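Local coordinates for protein Na-K-Cl cotransporter (Methanosarcina acetivorans, PDB 3G40) that forms the cytoplasmic C-terminal domain of a prokaryotic cation-chloride cotransporter, a membrane protein that probably carries chloride together with cations, at residues 245-250 and 271-276; 200-205 and 229-234; 25-30 and 50-55; 126-131 and 254-259; 171-176 and 280-285. One frame throughout, in Å; residues are numbered along the deposited sequence.

Contact 1. Residues 245-250 and 271-276; sequences ASLHIF and SCIFAL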
# COMPACT_ATOMS: atom_id res chain seq x y z
N ALA A 245 -7.21 6.69 -12.76
CA ALA A 245 -7.58 5.39 -12.17
C ALA A 245 -6.61 5.01 -11.03
O ALA A 245 -5.50 5.49 -11.00
CB ALA A 245 -7.57 4.28 -13.22
N SER A 246 -7.06 4.15 -10.11
CA SER A 246 -6.16 3.57 -9.10
C SER A 246 -5.12 2.70 -9.77
O SER A 246 -3.95 2.63 -9.36
CB SER A 246 -6.97 2.70 -8.12
OG SER A 246 -8.07 3.42 -7.56
N LEU A 247 -5.56 2.02 -10.82
CA LEU A 247 -4.69 1.11 -11.55
C LEU A 247 -5.06 1.13 -13.02
O LEU A 247 -6.23 0.93 -13.37
CB LEU A 247 -4.84 -0.32 -11.03
CG LEU A 247 -4.03 -1.39 -11.78
CD1 LEU A 247 -2.52 -1.27 -11.51
CD2 LEU A 247 -4.50 -2.80 -11.43
N HIS A 248 -4.06 1.34 -13.85
CA HIS A 248 -4.20 1.22 -15.30
C HIS A 248 -3.65 -0.14 -15.74
O HIS A 248 -2.50 -0.47 -15.42
CB HIS A 248 -3.40 2.31 -15.99
CG HIS A 248 -3.86 3.69 -15.66
ND1 HIS A 248 -4.80 4.36 -16.43
CD2 HIS A 248 -3.53 4.54 -14.66
CE1 HIS A 248 -5.02 5.55 -15.91
NE2 HIS A 248 -4.26 5.69 -14.84
N ILE A 249 -4.46 -0.91 -16.44
CA ILE A 249 -4.03 -2.18 -17.03
C ILE A 249 -3.82 -2.00 -18.53
O ILE A 249 -4.71 -1.53 -19.24
CB ILE A 249 -5.09 -3.29 -16.79
CG1 ILE A 249 -5.35 -3.44 -15.28
CG2 ILE A 249 -4.65 -4.62 -17.44
CD1 ILE A 249 -6.55 -4.28 -14.95
N PHE A 250 -2.61 -2.33 -18.99
CA PHE A 250 -2.27 -2.28 -20.41
C PHE A 250 -1.90 -3.68 -20.88
O PHE A 250 -1.60 -4.55 -20.07
CB PHE A 250 -1.06 -1.36 -20.64
CG PHE A 250 -1.31 0.08 -20.29
CD1 PHE A 250 -1.05 0.56 -19.02
CD2 PHE A 250 -1.79 0.96 -21.25
CE1 PHE A 250 -1.28 1.90 -18.70
CE2 PHE A 250 -2.03 2.31 -20.94
CZ PHE A 250 -1.78 2.77 -19.66
N SER A 271 -0.53 3.64 -10.32
CA SER A 271 0.09 2.38 -10.71
C SER A 271 -0.40 1.81 -12.04
O SER A 271 -1.54 2.00 -12.45
CB SER A 271 -0.03 1.33 -9.61
OG SER A 271 0.63 1.75 -8.43
N CYS A 272 0.50 1.11 -12.71
CA CYS A 272 0.23 0.48 -13.99
C CYS A 272 0.65 -0.98 -13.95
O CYS A 272 1.65 -1.33 -13.32
CB CYS A 272 1.00 1.20 -15.10
SG CYS A 272 0.43 2.89 -15.41
N ILE A 273 -0.12 -1.84 -14.60
CA ILE A 273 0.29 -3.22 -14.77
C ILE A 273 0.17 -3.57 -16.25
O ILE A 273 -0.75 -3.11 -16.93
CB ILE A 273 -0.49 -4.19 -13.84
CG1 ILE A 273 0.17 -5.58 -13.79
CG2 ILE A 273 -1.96 -4.26 -14.22
CD1 ILE A 273 -0.29 -6.44 -12.61
N PHE A 274 1.14 -4.33 -16.76
CA PHE A 274 1.24 -4.64 -18.18
C PHE A 274 1.18 -6.15 -18.36
O PHE A 274 1.96 -6.89 -17.76
CB PHE A 274 2.54 -4.08 -18.76
CG PHE A 274 2.69 -2.60 -18.54
CD1 PHE A 274 3.16 -2.12 -17.33
CD2 PHE A 274 2.32 -1.69 -19.53
CE1 PHE A 274 3.28 -0.75 -17.11
CE2 PHE A 274 2.44 -0.33 -19.33
CZ PHE A 274 2.92 0.15 -18.12
N ALA A 275 0.24 -6.59 -19.18
CA ALA A 275 -0.06 -8.01 -19.31
C ALA A 275 0.22 -8.56 -20.71
O ALA A 275 -0.37 -8.11 -21.70
CB ALA A 275 -1.50 -8.27 -18.90
N LEU A 276 1.11 -9.55 -20.78
CA LEU A 276 1.42 -10.25 -22.03
C LEU A 276 0.80 -11.63 -21.98
O LEU A 276 1.03 -12.38 -21.03
CB LEU A 276 2.93 -10.35 -22.24
CG LEU A 276 3.47 -11.24 -23.36
CD1 LEU A 276 3.06 -10.74 -24.74
CD2 LEU A 276 4.98 -11.32 -23.25
O HOH W 1 -2.66 4.36 -7.71

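Contact 2. Residues 200-205 and 229-234; sequences TFAPTA and MQVLRE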
# COMPACT_ATOMS: atom_id res chain seq x y z
N THR A 200 -9.93 3.22 -24.99
CA THR A 200 -9.22 2.98 -26.24
C THR A 200 -9.07 4.29 -27.01
O THR A 200 -9.41 5.35 -26.50
CB THR A 200 -9.92 1.90 -27.11
OG1 THR A 200 -9.01 1.43 -28.12
CG2 THR A 200 -11.17 2.46 -27.78
N PHE A 201 -8.54 4.23 -28.22
CA PHE A 201 -8.35 5.43 -29.03
C PHE A 201 -8.59 5.10 -30.49
O PHE A 201 -8.52 3.93 -30.89
CB PHE A 201 -6.93 5.97 -28.85
CG PHE A 201 -5.88 4.91 -28.99
CD1 PHE A 201 -5.22 4.73 -30.19
CD2 PHE A 201 -5.57 4.08 -27.93
CE1 PHE A 201 -4.26 3.74 -30.33
CE2 PHE A 201 -4.62 3.09 -28.05
CZ PHE A 201 -3.96 2.92 -29.26
N ALA A 202 -8.90 6.12 -31.29
CA ALA A 202 -9.23 5.92 -32.69
C ALA A 202 -8.88 7.20 -33.46
O ALA A 202 -9.07 8.30 -32.94
CB ALA A 202 -10.70 5.60 -32.83
N PRO A 203 -8.38 7.04 -34.69
CA PRO A 203 -7.94 8.12 -35.59
C PRO A 203 -9.10 8.79 -36.31
O PRO A 203 -9.02 9.98 -36.65
CB PRO A 203 -7.07 7.40 -36.63
CG PRO A 203 -7.07 5.96 -36.25
CD PRO A 203 -8.20 5.72 -35.31
N THR A 204 -10.16 8.04 -36.57
CA THR A 204 -11.27 8.55 -37.38
C THR A 204 -12.63 8.29 -36.74
O THR A 204 -12.74 7.48 -35.82
CB THR A 204 -11.26 7.93 -38.79
OG1 THR A 204 -11.51 6.52 -38.70
CG2 THR A 204 -9.91 8.15 -39.46
N ALA A 205 -13.66 8.98 -37.22
CA ALA A 205 -15.01 8.78 -36.71
C ALA A 205 -15.48 7.35 -36.94
O ALA A 205 -16.06 6.74 -36.04
CB ALA A 205 -15.99 9.76 -37.36
N MET A 229 -17.23 3.10 -20.99
CA MET A 229 -16.39 3.08 -22.18
C MET A 229 -15.93 4.48 -22.54
O MET A 229 -16.72 5.42 -22.54
CB MET A 229 -17.17 2.51 -23.38
CG MET A 229 -18.03 1.31 -23.06
SD MET A 229 -17.00 -0.00 -22.35
CE MET A 229 -18.29 -1.22 -22.02
N GLN A 230 -14.64 4.63 -22.84
CA GLN A 230 -14.13 5.87 -23.41
C GLN A 230 -13.35 5.58 -24.67
O GLN A 230 -12.43 4.77 -24.66
CB GLN A 230 -13.22 6.60 -22.42
CG GLN A 230 -13.95 7.31 -21.31
CD GLN A 230 -13.03 8.23 -20.51
OE1 GLN A 230 -12.19 8.93 -21.08
NE2 GLN A 230 -13.19 8.23 -19.19
N VAL A 231 -13.70 6.24 -25.76
CA VAL A 231 -12.89 6.18 -26.96
C VAL A 231 -12.23 7.55 -27.10
O VAL A 231 -12.91 8.56 -27.34
CB VAL A 231 -13.73 5.86 -28.21
CG1 VAL A 231 -12.86 5.85 -29.45
CG2 VAL A 231 -14.43 4.51 -28.06
N LEU A 232 -10.91 7.58 -26.96
CA LEU A 232 -10.15 8.83 -26.92
C LEU A 232 -9.66 9.27 -28.30
O LEU A 232 -9.52 8.45 -29.22
CB LEU A 232 -8.95 8.71 -25.97
CG LEU A 232 -9.27 8.42 -24.50
CD1 LEU A 232 -7.99 8.29 -23.69
CD2 LEU A 232 -10.19 9.49 -23.92
N ARG A 233 -9.41 10.57 -28.43
CA ARG A 233 -8.89 11.13 -29.66
C ARG A 233 -7.40 10.79 -29.80
O ARG A 233 -6.90 10.59 -30.91
CB ARG A 233 -9.07 12.65 -29.66
CG ARG A 233 -8.81 13.33 -30.98
CD ARG A 233 -10.06 13.31 -31.85
NE ARG A 233 -9.92 14.14 -33.04
CZ ARG A 233 -10.90 14.36 -33.91
NH1 ARG A 233 -12.09 13.81 -33.72
NH2 ARG A 233 -10.69 15.13 -34.97
N GLU A 234 -6.70 10.69 -28.68
CA GLU A 234 -5.26 10.50 -28.72
C GLU A 234 -4.79 9.23 -28.01
O GLU A 234 -5.40 8.78 -27.04
CB GLU A 234 -4.54 11.71 -28.12
CG GLU A 234 -4.96 13.04 -28.72
CD GLU A 234 -4.61 14.22 -27.84
OE1 GLU A 234 -3.63 14.12 -27.06
OE2 GLU A 234 -5.32 15.25 -27.91

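Contact 3. Residues 25-30 and 50-55; sequences VPVEDP and VKLLGL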
# COMPACT_ATOMS: atom_id res chain seq x y z
N VAL A 25 6.33 -16.09 -8.84
CA VAL A 25 6.80 -14.81 -8.32
C VAL A 25 8.25 -14.91 -7.83
O VAL A 25 8.51 -15.44 -6.74
CB VAL A 25 5.90 -14.34 -7.15
CG1 VAL A 25 6.34 -12.97 -6.64
CG2 VAL A 25 4.42 -14.33 -7.56
N PRO A 26 9.20 -14.39 -8.62
CA PRO A 26 10.58 -14.36 -8.12
C PRO A 26 10.69 -13.38 -6.96
O PRO A 26 10.08 -12.31 -6.99
CB PRO A 26 11.39 -13.85 -9.31
CG PRO A 26 10.43 -13.80 -10.48
CD PRO A 26 9.05 -13.75 -9.93
N VAL A 27 11.44 -13.76 -5.93
CA VAL A 27 11.63 -12.94 -4.76
C VAL A 27 13.11 -12.83 -4.42
O VAL A 27 13.77 -13.84 -4.14
CB VAL A 27 10.91 -13.53 -3.55
CG1 VAL A 27 11.18 -12.70 -2.31
CG2 VAL A 27 9.42 -13.64 -3.83
N GLU A 28 13.65 -11.62 -4.45
CA GLU A 28 15.01 -11.38 -4.00
C GLU A 28 14.97 -10.72 -2.63
O GLU A 28 15.79 -10.99 -1.76
CB GLU A 28 15.76 -10.48 -4.99
CG GLU A 28 15.79 -11.03 -6.39
CD GLU A 28 16.85 -10.38 -7.26
OE1 GLU A 28 16.88 -10.65 -8.47
OE2 GLU A 28 17.66 -9.59 -6.72
N ASP A 29 13.96 -9.89 -2.42
CA ASP A 29 13.85 -9.10 -1.19
C ASP A 29 12.46 -9.33 -0.60
O ASP A 29 11.47 -8.93 -1.21
CB ASP A 29 14.05 -7.61 -1.53
CG ASP A 29 13.80 -6.69 -0.33
OD1 ASP A 29 13.64 -7.20 0.80
OD2 ASP A 29 13.77 -5.45 -0.51
N PRO A 30 12.39 -9.96 0.58
CA PRO A 30 11.12 -10.34 1.19
C PRO A 30 10.27 -9.13 1.58
O PRO A 30 9.06 -9.26 1.71
CB PRO A 30 11.54 -11.10 2.45
CG PRO A 30 12.96 -11.45 2.24
CD PRO A 30 13.54 -10.37 1.41
N VAL A 50 0.10 -19.01 -5.82
CA VAL A 50 1.32 -18.22 -5.84
C VAL A 50 2.53 -19.11 -5.49
O VAL A 50 2.61 -19.64 -4.39
CB VAL A 50 1.24 -17.08 -4.81
CG1 VAL A 50 2.56 -16.34 -4.76
CG2 VAL A 50 0.07 -16.10 -5.16
N LYS A 51 3.45 -19.26 -6.44
CA LYS A 51 4.71 -19.93 -6.18
C LYS A 51 5.81 -18.90 -5.93
O LYS A 51 6.15 -18.12 -6.81
CB LYS A 51 5.10 -20.84 -7.35
CG LYS A 51 6.36 -21.66 -7.07
CD LYS A 51 6.54 -22.74 -8.13
CE LYS A 51 6.79 -24.11 -7.50
NZ LYS A 51 7.78 -24.07 -6.39
N LEU A 52 6.35 -18.90 -4.71
CA LEU A 52 7.43 -17.99 -4.39
C LEU A 52 8.76 -18.61 -4.77
O LEU A 52 9.14 -19.64 -4.23
CB LEU A 52 7.39 -17.66 -2.91
CG LEU A 52 6.04 -17.10 -2.47
CD1 LEU A 52 5.99 -16.96 -0.96
CD2 LEU A 52 5.73 -15.74 -3.18
N LEU A 53 9.45 -17.99 -5.72
CA LEU A 53 10.75 -18.47 -6.19
C LEU A 53 11.83 -17.58 -5.61
O LEU A 53 12.12 -16.50 -6.15
CB LEU A 53 10.80 -18.47 -7.72
CG LEU A 53 12.13 -18.85 -8.38
CD1 LEU A 53 12.52 -20.27 -8.01
CD2 LEU A 53 12.04 -18.71 -9.89
N GLY A 54 12.40 -18.02 -4.49
CA GLY A 54 13.41 -17.26 -3.79
C GLY A 54 14.74 -17.31 -4.50
O GLY A 54 15.29 -18.38 -4.77
N LEU A 55 15.27 -16.13 -4.79
CA LEU A 55 16.57 -16.02 -5.43
C LEU A 55 17.62 -15.52 -4.45
O LEU A 55 17.65 -14.33 -4.11
CB LEU A 55 16.49 -15.10 -6.65
CG LEU A 55 15.39 -15.46 -7.65
CD1 LEU A 55 15.37 -14.46 -8.79
CD2 LEU A 55 15.56 -16.88 -8.17

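Contact 4. Residues 126-131 and 254-259; sequences EIREII and PNPDLD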
# COMPACT_ATOMS: atom_id res chain seq x y z
N GLU A 126 17.94 -8.01 -18.90
CA GLU A 126 17.57 -9.31 -18.33
C GLU A 126 16.05 -9.44 -18.25
O GLU A 126 15.48 -10.46 -18.64
CB GLU A 126 18.16 -9.48 -16.93
CG GLU A 126 19.66 -9.72 -16.90
CD GLU A 126 20.15 -10.08 -15.51
OE1 GLU A 126 19.35 -10.01 -14.56
OE2 GLU A 126 21.34 -10.45 -15.37
N ILE A 127 15.40 -8.39 -17.75
CA ILE A 127 13.95 -8.36 -17.64
C ILE A 127 13.29 -8.63 -19.00
O ILE A 127 12.40 -9.47 -19.11
CB ILE A 127 13.47 -7.03 -17.05
CG1 ILE A 127 13.79 -6.99 -15.55
CG2 ILE A 127 11.97 -6.84 -17.29
CD1 ILE A 127 13.29 -5.74 -14.85
N ARG A 128 13.76 -7.92 -20.02
CA ARG A 128 13.26 -8.10 -21.38
C ARG A 128 13.50 -9.54 -21.84
O ARG A 128 12.63 -10.14 -22.48
CB ARG A 128 13.97 -7.13 -22.32
CG ARG A 128 13.08 -6.52 -23.39
CD ARG A 128 13.84 -5.49 -24.21
NE ARG A 128 14.54 -4.54 -23.35
CZ ARG A 128 15.58 -3.80 -23.73
NH1 ARG A 128 16.06 -3.91 -24.97
NH2 ARG A 128 16.15 -2.96 -22.87
N GLU A 129 14.67 -10.08 -21.52
CA GLU A 129 15.00 -11.45 -21.92
C GLU A 129 14.10 -12.45 -21.20
O GLU A 129 13.65 -13.43 -21.80
CB GLU A 129 16.47 -11.74 -21.60
CG GLU A 129 16.94 -13.10 -22.09
CD GLU A 129 16.62 -13.33 -23.55
OE1 GLU A 129 16.54 -12.34 -24.32
OE2 GLU A 129 16.45 -14.51 -23.94
N ILE A 130 13.84 -12.21 -19.92
CA ILE A 130 12.95 -13.04 -19.14
C ILE A 130 11.56 -13.04 -19.77
O ILE A 130 10.95 -14.09 -19.96
CB ILE A 130 12.86 -12.55 -17.68
CG1 ILE A 130 14.15 -12.90 -16.93
CG2 ILE A 130 11.67 -13.16 -16.98
CD1 ILE A 130 14.40 -14.38 -16.86
N ILE A 131 11.07 -11.85 -20.09
CA ILE A 131 9.76 -11.67 -20.72
C ILE A 131 9.65 -12.42 -22.04
O ILE A 131 8.65 -13.07 -22.32
CB ILE A 131 9.46 -10.18 -20.94
CG1 ILE A 131 9.24 -9.49 -19.59
CG2 ILE A 131 8.26 -9.99 -21.86
CD1 ILE A 131 9.13 -7.98 -19.68
N PRO A 254 5.17 -8.19 -26.67
CA PRO A 254 6.12 -9.32 -26.56
C PRO A 254 7.57 -8.85 -26.56
O PRO A 254 8.46 -9.54 -26.06
CB PRO A 254 5.83 -10.13 -27.82
CG PRO A 254 4.43 -9.82 -28.17
CD PRO A 254 4.16 -8.42 -27.71
N ASN A 255 7.79 -7.68 -27.14
CA ASN A 255 9.11 -7.06 -27.21
C ASN A 255 8.98 -5.64 -26.68
O ASN A 255 8.93 -4.68 -27.45
CB ASN A 255 9.61 -7.03 -28.66
CG ASN A 255 10.86 -6.19 -28.84
OD1 ASN A 255 11.58 -5.92 -27.87
ND2 ASN A 255 11.13 -5.78 -30.07
N PRO A 256 8.92 -5.51 -25.35
CA PRO A 256 8.44 -4.29 -24.68
C PRO A 256 9.48 -3.17 -24.59
O PRO A 256 10.67 -3.43 -24.47
CB PRO A 256 8.11 -4.78 -23.26
CG PRO A 256 8.42 -6.27 -23.23
CD PRO A 256 9.32 -6.54 -24.38
N ASP A 257 9.00 -1.93 -24.64
CA ASP A 257 9.82 -0.78 -24.31
C ASP A 257 9.54 -0.44 -22.85
O ASP A 257 8.56 0.23 -22.54
CB ASP A 257 9.46 0.41 -25.20
CG ASP A 257 10.35 1.62 -24.96
OD1 ASP A 257 11.11 1.62 -23.97
OD2 ASP A 257 10.28 2.58 -25.76
N LEU A 258 10.42 -0.91 -21.97
CA LEU A 258 10.25 -0.74 -20.53
C LEU A 258 10.25 0.72 -20.09
O LEU A 258 9.68 1.06 -19.05
CB LEU A 258 11.33 -1.52 -19.76
CG LEU A 258 11.37 -3.03 -19.94
CD1 LEU A 258 12.28 -3.66 -18.90
CD2 LEU A 258 9.98 -3.63 -19.85
N ASP A 259 10.90 1.58 -20.87
CA ASP A 259 10.91 3.01 -20.57
C ASP A 259 9.56 3.63 -20.88
O ASP A 259 9.11 4.55 -20.20
CB ASP A 259 12.01 3.73 -21.36
CG ASP A 259 13.38 3.56 -20.73
OD1 ASP A 259 13.45 3.22 -19.52
OD2 ASP A 259 14.39 3.76 -21.44

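Contact 5. Residues 171-176 and 280-285; sequences ISMELG and EENALA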
# COMPACT_ATOMS: atom_id res chain seq x y z
N ILE A 171 -15.53 -8.75 -33.02
CA ILE A 171 -15.12 -9.63 -31.93
C ILE A 171 -14.93 -11.08 -32.36
O ILE A 171 -15.90 -11.79 -32.63
CB ILE A 171 -16.11 -9.58 -30.75
CG1 ILE A 171 -16.18 -8.18 -30.15
CG2 ILE A 171 -15.72 -10.59 -29.69
CD1 ILE A 171 -17.02 -7.20 -30.95
N SER A 172 -13.67 -11.51 -32.41
CA SER A 172 -13.35 -12.92 -32.56
C SER A 172 -12.88 -13.41 -31.19
O SER A 172 -12.31 -12.63 -30.43
CB SER A 172 -12.23 -13.13 -33.58
OG SER A 172 -12.62 -12.69 -34.87
N MET A 173 -13.13 -14.67 -30.88
CA MET A 173 -12.61 -15.23 -29.64
C MET A 173 -11.14 -14.90 -29.57
O MET A 173 -10.59 -14.65 -28.49
CB MET A 173 -12.81 -16.74 -29.59
CG MET A 173 -14.27 -17.15 -29.57
SD MET A 173 -15.16 -16.58 -28.11
CE MET A 173 -14.90 -17.95 -26.98
N GLU A 174 -10.50 -14.88 -30.74
CA GLU A 174 -9.12 -14.43 -30.87
C GLU A 174 -9.03 -12.93 -30.61
O GLU A 174 -9.05 -12.12 -31.54
CB GLU A 174 -8.58 -14.75 -32.26
CG GLU A 174 -8.25 -16.21 -32.48
CD GLU A 174 -7.00 -16.64 -31.74
OE1 GLU A 174 -6.38 -15.78 -31.08
OE2 GLU A 174 -6.63 -17.83 -31.83
N LEU A 175 -8.93 -12.56 -29.33
CA LEU A 175 -8.79 -11.17 -28.95
C LEU A 175 -7.38 -10.68 -29.22
O LEU A 175 -7.11 -9.49 -29.20
CB LEU A 175 -9.13 -10.99 -27.47
CG LEU A 175 -10.60 -11.19 -27.10
CD1 LEU A 175 -10.78 -11.07 -25.61
CD2 LEU A 175 -11.47 -10.18 -27.83
N GLY A 176 -6.47 -11.63 -29.47
CA GLY A 176 -5.06 -11.30 -29.62
C GLY A 176 -4.46 -11.02 -28.26
O GLY A 176 -4.92 -11.57 -27.26
N GLU A 280 -2.41 -18.84 -25.11
CA GLU A 280 -3.29 -19.97 -24.86
C GLU A 280 -4.56 -19.59 -24.11
O GLU A 280 -5.51 -20.37 -24.04
CB GLU A 280 -2.53 -21.07 -24.11
CG GLU A 280 -1.32 -21.58 -24.87
CD GLU A 280 -0.58 -22.70 -24.15
OE1 GLU A 280 -0.80 -22.87 -22.92
OE2 GLU A 280 0.22 -23.40 -24.80
N GLU A 281 -4.60 -18.38 -23.55
CA GLU A 281 -5.80 -17.93 -22.85
C GLU A 281 -6.91 -17.57 -23.84
O GLU A 281 -6.66 -17.00 -24.91
CB GLU A 281 -5.51 -16.72 -21.95
CG GLU A 281 -4.17 -16.77 -21.22
CD GLU A 281 -3.06 -16.06 -21.98
OE1 GLU A 281 -2.17 -15.49 -21.32
OE2 GLU A 281 -3.08 -16.06 -23.22
N ASN A 282 -8.13 -17.93 -23.48
CA ASN A 282 -9.32 -17.48 -24.18
C ASN A 282 -10.22 -16.81 -23.15
O ASN A 282 -11.04 -17.47 -22.51
CB ASN A 282 -10.05 -18.65 -24.84
CG ASN A 282 -11.26 -18.21 -25.66
OD1 ASN A 282 -11.88 -17.17 -25.38
ND2 ASN A 282 -11.61 -19.00 -26.67
N ALA A 283 -10.02 -15.51 -22.97
CA ALA A 283 -10.69 -14.79 -21.90
C ALA A 283 -12.21 -14.91 -21.96
O ALA A 283 -12.84 -15.18 -20.94
CB ALA A 283 -10.26 -13.31 -21.89
N LEU A 284 -12.78 -14.71 -23.14
CA LEU A 284 -14.24 -14.72 -23.28
C LEU A 284 -14.82 -16.06 -22.86
O LEU A 284 -15.81 -16.11 -22.13
CB LEU A 284 -14.65 -14.39 -24.71
CG LEU A 284 -14.96 -12.92 -25.03
CD1 LEU A 284 -13.99 -11.99 -24.36
CD2 LEU A 284 -14.96 -12.72 -26.54
N ALA A 285 -14.20 -17.14 -23.31
CA ALA A 285 -14.65 -18.48 -22.97
C ALA A 285 -14.63 -18.70 -21.46
O ALA A 285 -15.46 -19.44 -20.92
CB ALA A 285 -13.82 -19.52 -23.69

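Contact 1. Residues 245-250 and 271-276
The carbonyl oxygen H248 O takes the N-H of I273 nearly straight on, at 2.9 Å from I273 N, while C272 CA brings a C-H to the same atom at 3.2 Å. Strands 247-251 and 271-276 thus pair in parallel, and three further backbone bonds (H248 N to S271 O, F250 N to I273 O, A275 N to F250 O) continue the ladder.

On one face I249 and I273 run abreast, I249 CG1 3.6 Å from I273 CG2. That methyl of I273 occupies the place between its own N and carbonyl carbon (CG1 is the anti branch, chi1 -167°). L247 slants toward it through CD2. Branched aliphatic residues suit this face, which helix 179-192 covers.

The other face is aromatic. F250 and F274 run alongside each other with planes at 15°, yet slid so far that the rings barely overlap. C272 SG lies at the edge of the F250 ring, 3.8 Å from F250 CE1, and oblique to the H248 ring. W161, on the neighbouring strand 157-161, stacks on F250 and fixes the imidazole through H248 ND1. So buried a place implies satisfied amides, and this ladder and the flanking strands supply the bonds.

Contact 2. Residues 200-205 and 229-234
T200 and V231 meet in a parallel pair at the edge of the sheet, where strands 195-201 and 228-232 are joined through helix 205-222, N-capped by T204, as a beta-alpha-beta unit. Strand 228-232 is the outermost one on this side within the chain.

Three backbone hydrogen bonds make the pairing. L232 N lies 2.7 Å from T200 O, with the donor tilted 28° from the carbonyl plane. T200 N bonds to Q230 O nearly head-on, and A202 N reaches L232 O over a longer 3.2 Å as the strands end. F201 CA adds a C-H contact to that same L232 O.

Apolar contacts fill the face toward helix 205-222. T200 CG2 and V231 CG2 lie alongside each other at 3.9 Å, and V231 CG1 touches A202 CB at 4.0 Å. Threonine suits its place because the two branches divide the work: OG1, anti to the N (chi1 -164°), bonds to I162 O, which leaves CG2 turned to the valine. The small A202 puts only its CB against V231 CG1.

On the reverse face, F201 sends its ring off toward N235 and P236, while F201 CB rests 3.7 Å from E234 O.

Contact 3. Residues 25-30 and 50-55
V25 and V50 meet at a slant, the methyl V25 CG2 lying 3.9 Å from V50 CG1. V25 carries its CG1 anti to the backbone N (chi1 -177°), which leaves CG2 beside that N and turned to V50. Further along the same face L52 CD2 touches two valines, 4.2 Å from V25 CB and 4.3 Å from V27 CG2. Beta-branched valines suit this position, since they keep extended backbone and offer short methyls to helix 30-44, whose L33 and L40 pack against them. G54, opposite V27, adds no side chain to this face.

These strands belong to the beta-alpha-beta unit of strand 22-27, helix 30-44 and strand 49-54. Four backbone hydrogen bonds of a parallel ladder join them: V25 N to K51 O, L53 N to V25 O, V27 N to L53 O and L55 N to V27 O. In two of them, those made by L53 N and V27 N, the donor stands 41° out of the carbonyl plane. P26 can serve in the middle because its nitrogen faces away from 50-55, and its CA-H meets L53 O at 3.3 Å.

On the opposite face the P26 ring and L55 share helix 94-103: P26 CB and L55 CD1 are 4.1 Å apart. E28, its chain extended beyond CG, crosses L55 obliquely, with E28 CG 4.1 Å from L55 CB, and its carboxylate goes on to a salt bridge with R123.

Contact 4. Residues 126-131 and 254-259
P254 opens the segment with its carbonyl: P254 O sits 4.2 Å from the I131 CG2 methyl. N255, on the surface, brings its side-chain oxygen loosely near R128 CD. P256 carries the centre. P256 CG points at the two methyl ends of I131, 4.0 Å from both I131 CG2 and I131 CD1, while the R128 stem runs the other way beside the ring, R128 CG 3.9 Å from P256 CD. The rigid, apolar proline ring suits this place, and the R128 aliphatic stem covers it while its guanidinium turns to E125 in a salt bridge. D257, the N-cap of helix 258-268, accepts weakly from D259 N. L258 then points at helix 124-136 and meets I127 at an angle, L258 CD1 to I127 CG2 being 3.6 Å. D259 forms salt bridges with R121 and R262. Helix 124-136 thus lies against the connection between strand 247-251 and helix 258-268, with strands 112-116 and 271-276 touching I131 through L115 and L276.

Contact 5. Residues 171-176 and 280-285
L284 packs on L175 where the short C-terminal helix 283-286, N-capped by N282, starts beside the loop leading into helix 179-192.

Apolar contacts carry most of the meeting. L284 divides its two methyls: CD1 lies 3.6 Å from L175 CD1, and CD2 lies 3.9 Å from I171 CG2, each neighbour crossing it at about a right angle. A leucine suits the spot because its fork can serve two partners at once, and helices 179-192 and 205-222 close in on it through L182 and L218. L175 also touches A283 CB with its CD1.

M173 makes the mixed contacts, though it is exposed and poorly ordered, so its positions are approximate. Doubling back along its flexible chain, it brings SD 4.1 Å from L284 CB and CE 3.8 Å from A285 CB. The same methyl CE lies about equally near both ends of the N282 amide, 3.5 Å from each of N282 ND2 and N282 OD1.

Hydrogen bonds here serve the helix start. A283 N donates to D179 OD1, tying the first turn to helix 179-192. Asparagine does the rest of the capping: A285 N reaches N282 OD1 at 3.1 Å, the donor standing 58° above the amide carbonyl plane.

In the fold
From the N terminus, contact 3 closes first, returning 50-55 to 25-30 within the early half of the sheet. Helix 124-136 then opens contact 4, a long loop completed only at 254-259, and 171-176 opens contact 5, completed at the C-terminal helix. Contact 2 lies nested inside both of these loops, and its centre is about 39 Å from that of contact 3, on the opposite side of the chain's centre. Contact 1 is nested within contact 5 but crosses contact 4, as contacts 4 and 5 cross each other. Contacts 1, 2 and 3 join strands of one ten-stranded sheet, while contact 4 ties helix 124-136 to the connection before helix 258-268 and touches contact 1 through L276.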